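Local coordinates for sugar ABC transporter, sugar-binding protein (Streptococcus pneumoniae, PDB 2HEU) that probably captures a sugar outside the cell and hands it to an ABC transporter for uptake, and is here in its sugar-free form, at residues 104-109 / 352-357; 111-116 / 289-294; 329-334 / 348-353. All blocks are in the same frame, centred on the assembly; numbering follows the deposited sequence. Where two conformers were deposited one is given.

In the fold
Three contacts cluster near the middle of this two-domain binding protein, probably where chain segments pass between the lobes, as in its relatives. Contact 1 lies about 10 Å from contact 2 and about 9 Å from contact 3, between centres; contacts 2 and 3 are about 14 Å apart. Along the chain, contact 2 is nested inside the loop closed by contact 1, and contact 3 comes after contact 2. Contacts 1 and 3 share Tyr352 and Ala353, between helix 347-350 and strand 358-360. That strand runs parallel to strand 288-290, which leads into contact 2. Contacts 1 and 2 join the loop before strand 122-123 to segments probably linking the lobes; contact 3 packs beside contact 1.

Contact 1 of 3, residues 104-109 / 352-357; sequences RVKNGY and YAFTDR
The backbone carbonyl oxygens of Asn107 and Phe354 face each other across two waters, and each oxygen accepts a hydrogen bond from both. Water 2 gives the shorter bond to Asn107 O, at 2.7 Å, while water 1 donates to the same oxygen from 3.0 Å. Both waters lie 2.8 Å from Phe354 O. Both oxygens are acceptors, so the waters supply the donors between them. Water 1 also sits at the edge of the Tyr109 ring, in its plane.

Beside this bridge the rings of Tyr109 and Phe354 form a T-shaped stack, with the edge of Phe354 pointing at the face of Tyr109. Their planes stand at 83°, and Phe354 CD1 lies 3.5 Å above the plane of the Tyr109 ring, over its centre. The Tyr109 ring is swung to this place with CG anti to its backbone N (chi1 -167°). Its OH is hydrogen-bonded to Tyr113 OH.

Phe354 stands in a type II beta turn from Tyr352 to Thr355. It takes the third place, with the positive phi expected there. Thr355 OG1 donates to Tyr352 O and accepts from Arg357 N, which makes an ST turn after the beta turn. The stack and the water bridge join the loop before strand 122-123 to the loop before strand 358-360.

Lys106 meets Phe354 at its other ortho carbon. Lys106 NZ comes to 3.9 Å from Phe354 CD2, oblique to the ring, and Lys106 CD to 4.0 Å. The ammonium is hydrogen-bonded to Thr332 O. The side chain of Asn107 leads away from Phe354 and comes near the bound sodium ion.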
loop_
_atom_site.group_PDB
_atom_site.type_symbol
_atom_site.label_atom_id
_atom_site.label_comp_id
_atom_site.label_asym_id
_atom_site.label_seq_id
_atom_site.Cartn_x
_atom_site.Cartn_y
_atom_site.Cartn_z
ATOM N N ARG A 104 -6.805 10.524 -17.103
ATOM C CA ARG A 104 -7.836 9.971 -16.237
ATOM C C ARG A 104 -7.317 9.572 -14.861
ATOM O O ARG A 104 -8.153 9.302 -13.993
ATOM C CB ARG A 104 -8.584 8.818 -16.899
ATOM C CG ARG A 104 -9.218 9.222 -18.225
ATOM C CD ARG A 104 -9.650 8.032 -19.006
ATOM N NE ARG A 104 -10.307 8.442 -20.255
ATOM C CZ ARG A 104 -10.674 7.608 -21.196
ATOM N NH1 ARG A 104 -10.447 6.325 -21.014
ATOM N NH2 ARG A 104 -11.286 8.098 -22.301
ATOM N N VAL A 105 -5.994 9.541 -14.704
ATOM C CA VAL A 105 -5.425 9.274 -13.352
ATOM C C VAL A 105 -5.384 10.604 -12.611
ATOM O O VAL A 105 -4.959 11.613 -13.164
ATOM C CB VAL A 105 -4.051 8.693 -13.500
ATOM C CG1 VAL A 105 -3.421 8.430 -12.074
ATOM C CG2 VAL A 105 -4.095 7.361 -14.292
ATOM N N LYS A 106 -5.781 10.592 -11.360
ATOM C CA LYS A 106 -5.719 11.818 -10.518
ATOM C C LYS A 106 -4.444 12.577 -10.599
ATOM O O LYS A 106 -3.338 12.008 -10.649
ATOM C CB LYS A 106 -6.030 11.424 -9.076
ATOM C CG LYS A 106 -7.503 11.068 -8.981
ATOM C CD LYS A 106 -7.952 10.559 -7.637
ATOM C CE LYS A 106 -9.371 9.970 -7.757
ATOM N NZ LYS A 106 -9.828 9.199 -6.590
ATOM N N ASN A 107 -4.601 13.899 -10.563
ATOM C CA ASN A 107 -3.495 14.853 -10.731
ATOM C C ASN A 107 -2.278 14.400 -9.919
ATOM O O ASN A 107 -2.359 14.211 -8.709
ATOM C CB ASN A 107 -3.938 16.184 -10.197
ATOM C CG ASN A 107 -4.814 16.940 -11.104
ATOM O OD1 ASN A 107 -5.062 16.501 -12.225
ATOM N ND2 ASN A 107 -5.230 18.110 -10.681
ATOM N N GLY A 108 -1.131 14.331 -10.593
ATOM C CA GLY A 108 0.142 14.156 -9.869
ATOM C C GLY A 108 0.438 12.736 -9.425
ATOM O O GLY A 108 1.577 12.463 -9.036
ATOM N N TYR A 109 -0.513 11.803 -9.527
ATOM C CA TYR A 109 -0.270 10.540 -8.902
ATOM C C TYR A 109 0.609 9.593 -9.716
ATOM O O TYR A 109 1.527 8.992 -9.180
ATOM C CB TYR A 109 -1.578 9.861 -8.491
ATOM C CG TYR A 109 -1.309 8.691 -7.558
ATOM C CD1 TYR A 109 -0.820 8.959 -6.278
ATOM C CD2 TYR A 109 -1.354 7.352 -7.909
ATOM C CE1 TYR A 109 -0.432 8.008 -5.417
ATOM C CE2 TYR A 109 -1.011 6.302 -7.017
ATOM C CZ TYR A 109 -0.556 6.670 -5.765
ATOM O OH TYR A 109 -0.110 5.650 -4.948
ATOM N N TYR A 352 -7.819 11.077 2.278
ATOM C CA TYR A 352 -6.803 11.909 1.550
ATOM C C TYR A 352 -6.037 10.997 0.536
ATOM O O TYR A 352 -4.917 11.331 0.146
ATOM C CB TYR A 352 -5.864 12.697 2.561
ATOM C CG TYR A 352 -6.586 13.896 3.232
ATOM C CD1 TYR A 352 -6.707 15.152 2.638
ATOM C CD2 TYR A 352 -7.138 13.785 4.519
ATOM C CE1 TYR A 352 -7.341 16.210 3.241
ATOM C CE2 TYR A 352 -7.907 14.867 5.127
ATOM C CZ TYR A 352 -7.954 16.107 4.464
ATOM O OH TYR A 352 -8.543 17.170 4.973
ATOM N N ALA A 353 -6.637 9.907 0.021
ATOM C CA ALA A 353 -5.966 9.070 -0.974
ATOM C C ALA A 353 -5.621 9.892 -2.216
ATOM O O ALA A 353 -6.375 10.768 -2.625
ATOM C CB ALA A 353 -6.791 7.854 -1.370
ATOM N N PHE A 354 -4.413 9.661 -2.756
ATOM C CA PHE A 354 -3.925 10.222 -4.007
ATOM C C PHE A 354 -3.596 11.686 -3.891
ATOM O O PHE A 354 -3.402 12.348 -4.940
ATOM C CB PHE A 354 -4.860 9.904 -5.214
ATOM C CG PHE A 354 -5.174 8.437 -5.267
ATOM C CD1 PHE A 354 -4.228 7.472 -5.552
ATOM C CD2 PHE A 354 -6.434 8.017 -4.985
ATOM C CE1 PHE A 354 -4.542 6.126 -5.513
ATOM C CE2 PHE A 354 -6.765 6.721 -4.922
ATOM C CZ PHE A 354 -5.810 5.742 -5.217
ATOM N N THR A 355 -3.501 12.213 -2.683
ATOM C CA THR A 355 -3.110 13.593 -2.441
ATOM C C THR A 355 -1.714 13.629 -1.836
ATOM O O THR A 355 -1.103 12.563 -1.642
ATOM C CB THR A 355 -4.097 14.263 -1.506
ATOM O OG1 THR A 355 -3.821 13.822 -0.122
ATOM C CG2 THR A 355 -5.544 14.109 -1.844
ATOM N N ASP A 356 -1.281 14.809 -1.319
ATOM C CA ASP A 356 0.043 14.985 -0.706
ATOM C C ASP A 356 0.112 14.181 0.558
ATOM O O ASP A 356 1.192 13.805 1.019
ATOM C CB ASP A 356 0.557 16.443 -0.625
ATOM C CG ASP A 356 -0.360 17.385 0.002
ATOM O OD1 ASP A 356 -1.344 16.960 0.608
ATOM O OD2 ASP A 356 -0.043 18.622 -0.117
ATOM N N ARG A 357 -1.028 13.822 1.091
ATOM C CA ARG A 357 -1.055 13.139 2.357
ATOM C C ARG A 357 -1.073 11.636 2.251
ATOM O O ARG A 357 -1.116 10.962 3.257
ATOM C CB ARG A 357 -2.220 13.630 3.209
ATOM C CG ARG A 357 -2.029 15.116 3.581
ATOM C CD ARG A 357 -3.262 15.757 4.187
ATOM N NE ARG A 357 -3.594 15.238 5.513
ATOM C CZ ARG A 357 -4.550 15.737 6.243
ATOM N NH1 ARG A 357 -5.368 16.687 5.793
ATOM N NH2 ARG A 357 -4.816 15.283 7.421
HETATM O O HOH W 1 -1.094 12.740 -6.391
HETATM O O HOH W 2 -4.391 14.120 -6.884
#

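Contact 2 of 3, residues 111-116 / 289-294; sequences EKYAVN and VGAGDL
Strand 288-290 belongs to a two-stranded parallel sheet with strand 358-360, and the chain that continues from it receives the side chain of Tyr113. This tyrosine follows a short 3-10 segment in the loop between helix 82-89 and strand 122-123. Its phenol oxygen does nearly all the touching. Gly292 N donates a hydrogen bond to Tyr113 OH over 3.0 Å. The bond is bent, with an angle of 142° at the hydrogen, and the amide nitrogen lies obliquely to the ring.

Ala291 meets the same end of the tyrosine. Its CA is 3.2 Å from Tyr113 OH, and its CB is 3.4 Å from that oxygen. The methyl group comes in at the ring edge, near the ring plane, and CB stays 4.3 Å from Tyr113 CE1. The contact is therefore concentrated at the hydroxyl end of the ring. Tyr113 reaches across with CG anti to its carbonyl carbon (chi1 -50°), its length bridging backbones whose nearest CA atoms, those of Tyr113 and Gly292, are 9.3 Å apart.

The hydroxyl is buried but has polar partners on two residues. Besides the amide of Gly292, Tyr113 OH is hydrogen-bonded to Tyr109 OH, so the turning of the hydroxyl about its C-O bond is probably restricted. Ala291 N is in turn bonded to Asn127 OD1, which ties down the backbone next to the glycine.

Around the contact, the Tyr113 side chain touches Pro79 and also Val360 of strand 358-360. Val115 packs on helix 82-89 through Ala88 and Lys89, while Val289 rests on helix 178-189.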
loop_
_atom_site.group_PDB
_atom_site.type_symbol
_atom_site.label_atom_id
_atom_site.label_comp_id
_atom_site.label_asym_id
_atom_site.label_seq_id
_atom_site.Cartn_x
_atom_site.Cartn_y
_atom_site.Cartn_z
ATOM N N GLU A 111 2.814 10.358 -11.736
ATOM C CA GLU A 111 4.089 10.990 -11.773
ATOM C C GLU A 111 4.967 10.617 -10.557
ATOM O O GLU A 111 6.216 10.721 -10.621
ATOM C CB GLU A 111 3.939 12.497 -11.840
ATOM C CG GLU A 111 3.291 13.042 -13.079
ATOM C CD GLU A 111 1.796 13.090 -13.159
ATOM O OE1 GLU A 111 1.076 12.508 -12.328
ATOM O OE2 GLU A 111 1.292 13.823 -14.071
ATOM N N LYS A 112 4.358 10.145 -9.478
ATOM C CA LYS A 112 5.107 9.699 -8.313
ATOM C C LYS A 112 5.935 8.498 -8.540
ATOM O O LYS A 112 6.754 8.129 -7.680
ATOM C CB LYS A 112 4.191 9.514 -7.136
ATOM C CG LYS A 112 3.606 10.851 -6.741
ATOM C CD LYS A 112 2.851 10.836 -5.500
ATOM C CE LYS A 112 2.241 12.254 -5.255
ATOM N NZ LYS A 112 1.479 12.349 -4.084
ATOM N N TYR A 113 5.713 7.821 -9.692
ATOM C CA TYR A 113 6.460 6.645 -10.092
ATOM C C TYR A 113 7.225 6.894 -11.376
ATOM O O TYR A 113 7.742 5.942 -11.974
ATOM C CB TYR A 113 5.549 5.425 -10.195
ATOM C CG TYR A 113 4.703 5.222 -9.009
ATOM C CD1 TYR A 113 5.147 4.531 -7.905
ATOM C CD2 TYR A 113 3.422 5.707 -8.968
ATOM C CE1 TYR A 113 4.252 4.285 -6.817
ATOM C CE2 TYR A 113 2.532 5.497 -7.911
ATOM C CZ TYR A 113 2.981 4.761 -6.828
ATOM O OH TYR A 113 2.198 4.408 -5.774
ATOM N N ALA A 114 7.313 8.141 -11.814
ATOM C CA ALA A 114 8.029 8.455 -13.066
ATOM C C ALA A 114 9.478 8.013 -12.948
ATOM O O ALA A 114 10.054 8.069 -11.882
ATOM C CB ALA A 114 7.933 9.983 -13.420
ATOM N N VAL A 115 10.042 7.648 -14.074
ATOM C CA VAL A 115 11.427 7.256 -14.246
ATOM C C VAL A 115 12.016 8.122 -15.334
ATOM O O VAL A 115 11.471 8.185 -16.433
ATOM C CB VAL A 115 11.573 5.777 -14.598
ATOM C CG1 VAL A 115 13.043 5.301 -14.832
ATOM C CG2 VAL A 115 10.942 4.959 -13.532
ATOM N N ASN A 116 13.063 8.881 -14.991
ATOM C CA ASN A 116 13.580 9.924 -15.924
ATOM C C ASN A 116 12.434 10.820 -16.432
ATOM O O ASN A 116 12.391 11.168 -17.628
ATOM C CB ASN A 116 14.332 9.310 -17.106
ATOM C CG ASN A 116 15.473 8.399 -16.684
ATOM O OD1 ASN A 116 15.678 7.306 -17.272
ATOM N ND2 ASN A 116 16.268 8.855 -15.719
ATOM N N VAL A 289 0.140 5.994 3.883
ATOM C CA VAL A 289 1.199 5.494 3.004
ATOM C C VAL A 289 0.644 4.298 2.257
ATOM O O VAL A 289 -0.179 3.569 2.769
ATOM C CB VAL A 289 2.470 5.106 3.827
ATOM C CG1 VAL A 289 2.212 4.021 4.843
ATOM C CG2 VAL A 289 3.625 4.767 2.905
ATOM N N GLY A 290 1.093 4.148 1.011
ATOM C CA GLY A 290 0.692 3.030 0.205
ATOM C C GLY A 290 1.243 3.177 -1.173
ATOM O O GLY A 290 2.014 4.115 -1.469
ATOM N N ALA A 291 0.879 2.269 -2.102
ATOM C CA ALA A 291 1.351 2.387 -3.490
ATOM C C ALA A 291 0.402 1.655 -4.392
ATOM O O ALA A 291 -0.446 0.909 -3.989
ATOM C CB ALA A 291 2.777 1.860 -3.647
ATOM N N GLY A 292 0.630 1.803 -5.684
ATOM C CA GLY A 292 -0.193 1.154 -6.718
ATOM C C GLY A 292 -0.284 -0.340 -6.505
ATOM O O GLY A 292 0.711 -1.005 -6.206
ATOM N N ASP A 293 -1.495 -0.842 -6.761
ATOM C CA ASP A 293 -1.836 -2.212 -6.549
ATOM C C ASP A 293 -2.279 -2.816 -7.926
ATOM O O ASP A 293 -1.481 -3.518 -8.562
ATOM C CB ASP A 293 -2.943 -2.308 -5.462
ATOM C CG ASP A 293 -3.377 -3.722 -5.166
ATOM O OD1 ASP A 293 -2.503 -4.612 -5.322
ATOM O OD2 ASP A 293 -4.537 -4.023 -4.781
ATOM N N LEU A 294 -3.503 -2.529 -8.345
ATOM C CA LEU A 294 -3.825 -2.754 -9.779
ATOM C C LEU A 294 -3.162 -1.675 -10.562
ATOM O O LEU A 294 -3.552 -0.491 -10.467
ATOM C CB LEU A 294 -5.340 -2.779 -9.974
ATOM C CG LEU A 294 -5.723 -3.311 -11.407
ATOM C CD1 LEU A 294 -5.576 -4.842 -11.489
ATOM C CD2 LEU A 294 -7.117 -2.861 -11.797
#

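Contact 3 of 3, residues 329-334 / 348-353; sequences GSPTAI and GMTEYA
The Pro331 and Thr350 side chains meet at a slant, and Ala353 CB adds a second touch at Pro331 CB. The closer of the two methyls is Thr350 CG2, which lies 3.8 Å from Pro331 CG. Thr350 CG2 is also 4.0 Å from Pro331 CD and 4.1 Å from Pro331 CB, so it meets three carbons of the pyrrolidine ring. The second methyl, Ala353 CB, touches at one place, 4.0 Å from Pro331 CB. The CB atoms of all three residues point toward the opposite segment.

Thr350 keeps its two branches for different tasks. CG2 sits anti to the carbonyl carbon and turns to the proline, while OG1 (chi1 66°) takes the place between the backbone N and the carbonyl carbon. There OG1 is hydrogen-bonded to Leu346 O, one turn back along the chain. The methyl is thus held on the apolar side of the contact, and no hydrogen bond crosses between the two segments.

Pro331 also touches Phe354. Its loop follows helix 318-328, and it packs here against a turn beside the short, weakly bonded helix 347-350. That is a type I beta turn from Thr350 to Ala353, closed by Ala353 N to Thr350 O at 3.0 Å. It brings both methyls onto one proline, an apolar loop-to-turn contact within the binding-protein fold.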
loop_
_atom_site.group_PDB
_atom_site.type_symbol
_atom_site.label_atom_id
_atom_site.label_comp_id
_atom_site.label_asym_id
_atom_site.label_seq_id
_atom_site.Cartn_x
_atom_site.Cartn_y
_atom_site.Cartn_z
ATOM N N GLY A 329 -12.636 -2.736 -3.700
ATOM C CA GLY A 329 -12.780 -1.715 -2.645
ATOM C C GLY A 329 -11.550 -0.886 -2.344
ATOM O O GLY A 329 -11.680 0.116 -1.608
ATOM N N SER A 330 -10.335 -1.188 -2.843
ATOM C CA SER A 330 -9.191 -0.357 -2.662
ATOM C C SER A 330 -9.409 1.003 -3.316
ATOM O O SER A 330 -10.082 1.050 -4.365
ATOM C CB SER A 330 -7.917 -0.945 -3.252
ATOM O OG SER A 330 -7.533 -2.128 -2.676
ATOM N N PRO A 331 -8.878 2.076 -2.759
ATOM C CA PRO A 331 -9.098 3.378 -3.405
ATOM C C PRO A 331 -8.552 3.378 -4.821
ATOM O O PRO A 331 -7.495 2.774 -5.116
ATOM C CB PRO A 331 -8.359 4.372 -2.449
ATOM C CG PRO A 331 -7.349 3.539 -1.833
ATOM C CD PRO A 331 -7.971 2.174 -1.603
ATOM N N THR A 332 -9.256 4.072 -5.675
ATOM C CA THR A 332 -8.923 4.205 -7.054
ATOM C C THR A 332 -8.485 5.591 -7.453
ATOM O O THR A 332 -9.131 6.604 -7.077
ATOM C CB THR A 332 -10.041 3.654 -7.994
ATOM O OG1 THR A 332 -9.629 3.836 -9.373
ATOM C CG2 THR A 332 -11.320 4.366 -7.848
ATOM N N ALA A 333 -7.444 5.687 -8.286
ATOM C CA ALA A 333 -6.994 6.912 -8.797
ATOM C C ALA A 333 -7.714 7.338 -10.075
ATOM O O ALA A 333 -7.398 8.381 -10.673
ATOM C CB ALA A 333 -5.473 6.880 -9.088
ATOM N N ILE A 334 -8.649 6.546 -10.547
ATOM C CA ILE A 334 -9.324 6.822 -11.828
ATOM C C ILE A 334 -10.481 7.796 -11.624
ATOM O O ILE A 334 -11.384 7.573 -10.795
ATOM C CB ILE A 334 -9.788 5.519 -12.429
ATOM C CG1 ILE A 334 -8.575 4.608 -12.777
ATOM C CG2 ILE A 334 -10.672 5.776 -13.698
ATOM C CD1 ILE A 334 -7.532 5.167 -13.671
ATOM N N GLY A 348 -11.881 6.536 6.614
ATOM C CA GLY A 348 -10.890 7.384 7.318
ATOM C C GLY A 348 -9.504 7.210 6.759
ATOM O O GLY A 348 -8.766 8.161 6.518
ATOM N N MET A 349 -9.123 5.952 6.504
ATOM C CA MET A 349 -7.790 5.686 6.005
ATOM C C MET A 349 -7.554 6.292 4.633
ATOM O O MET A 349 -6.439 6.589 4.295
ATOM C CB MET A 349 -7.637 4.143 5.886
ATOM C CG MET A 349 -6.196 3.707 5.654
ATOM S SD MET A 349 -5.993 1.971 5.374
ATOM C CE MET A 349 -6.435 1.254 6.883
ATOM N N THR A 350 -8.616 6.362 3.830
ATOM C CA THR A 350 -8.488 6.748 2.415
ATOM C C THR A 350 -9.048 8.120 2.122
ATOM O O THR A 350 -9.096 8.497 0.958
ATOM C CB THR A 350 -9.160 5.689 1.486
ATOM O OG1 THR A 350 -10.608 5.725 1.769
ATOM C CG2 THR A 350 -8.578 4.327 1.684
ATOM N N GLU A 351 -9.398 8.925 3.134
ATOM C CA GLU A 351 -10.003 10.234 2.928
ATOM C C GLU A 351 -9.154 11.131 2.060
ATOM O O GLU A 351 -9.710 11.951 1.309
ATOM C CB GLU A 351 -10.257 10.838 4.326
ATOM C CG GLU A 351 -10.910 12.190 4.203
ATOM C CD GLU A 351 -11.235 12.838 5.475
ATOM O OE1 GLU A 351 -10.971 12.338 6.571
ATOM O OE2 GLU A 351 -11.857 13.959 5.452
ATOM N N TYR A 352 -7.819 11.077 2.278
ATOM C CA TYR A 352 -6.803 11.909 1.550
ATOM C C TYR A 352 -6.037 10.997 0.536
ATOM O O TYR A 352 -4.917 11.331 0.146
ATOM C CB TYR A 352 -5.864 12.697 2.561
ATOM C CG TYR A 352 -6.586 13.896 3.232
ATOM C CD1 TYR A 352 -6.707 15.152 2.638
ATOM C CD2 TYR A 352 -7.138 13.785 4.519
ATOM C CE1 TYR A 352 -7.341 16.210 3.241
ATOM C CE2 TYR A 352 -7.907 14.867 5.127
ATOM C CZ TYR A 352 -7.954 16.107 4.464
ATOM O OH TYR A 352 -8.543 17.170 4.973
ATOM N N ALA A 353 -6.637 9.907 0.021
ATOM C CA ALA A 353 -5.966 9.070 -0.974
ATOM C C ALA A 353 -5.621 9.892 -2.216
ATOM O O ALA A 353 -6.375 10.768 -2.625
ATOM C CB ALA A 353 -6.791 7.854 -1.370
#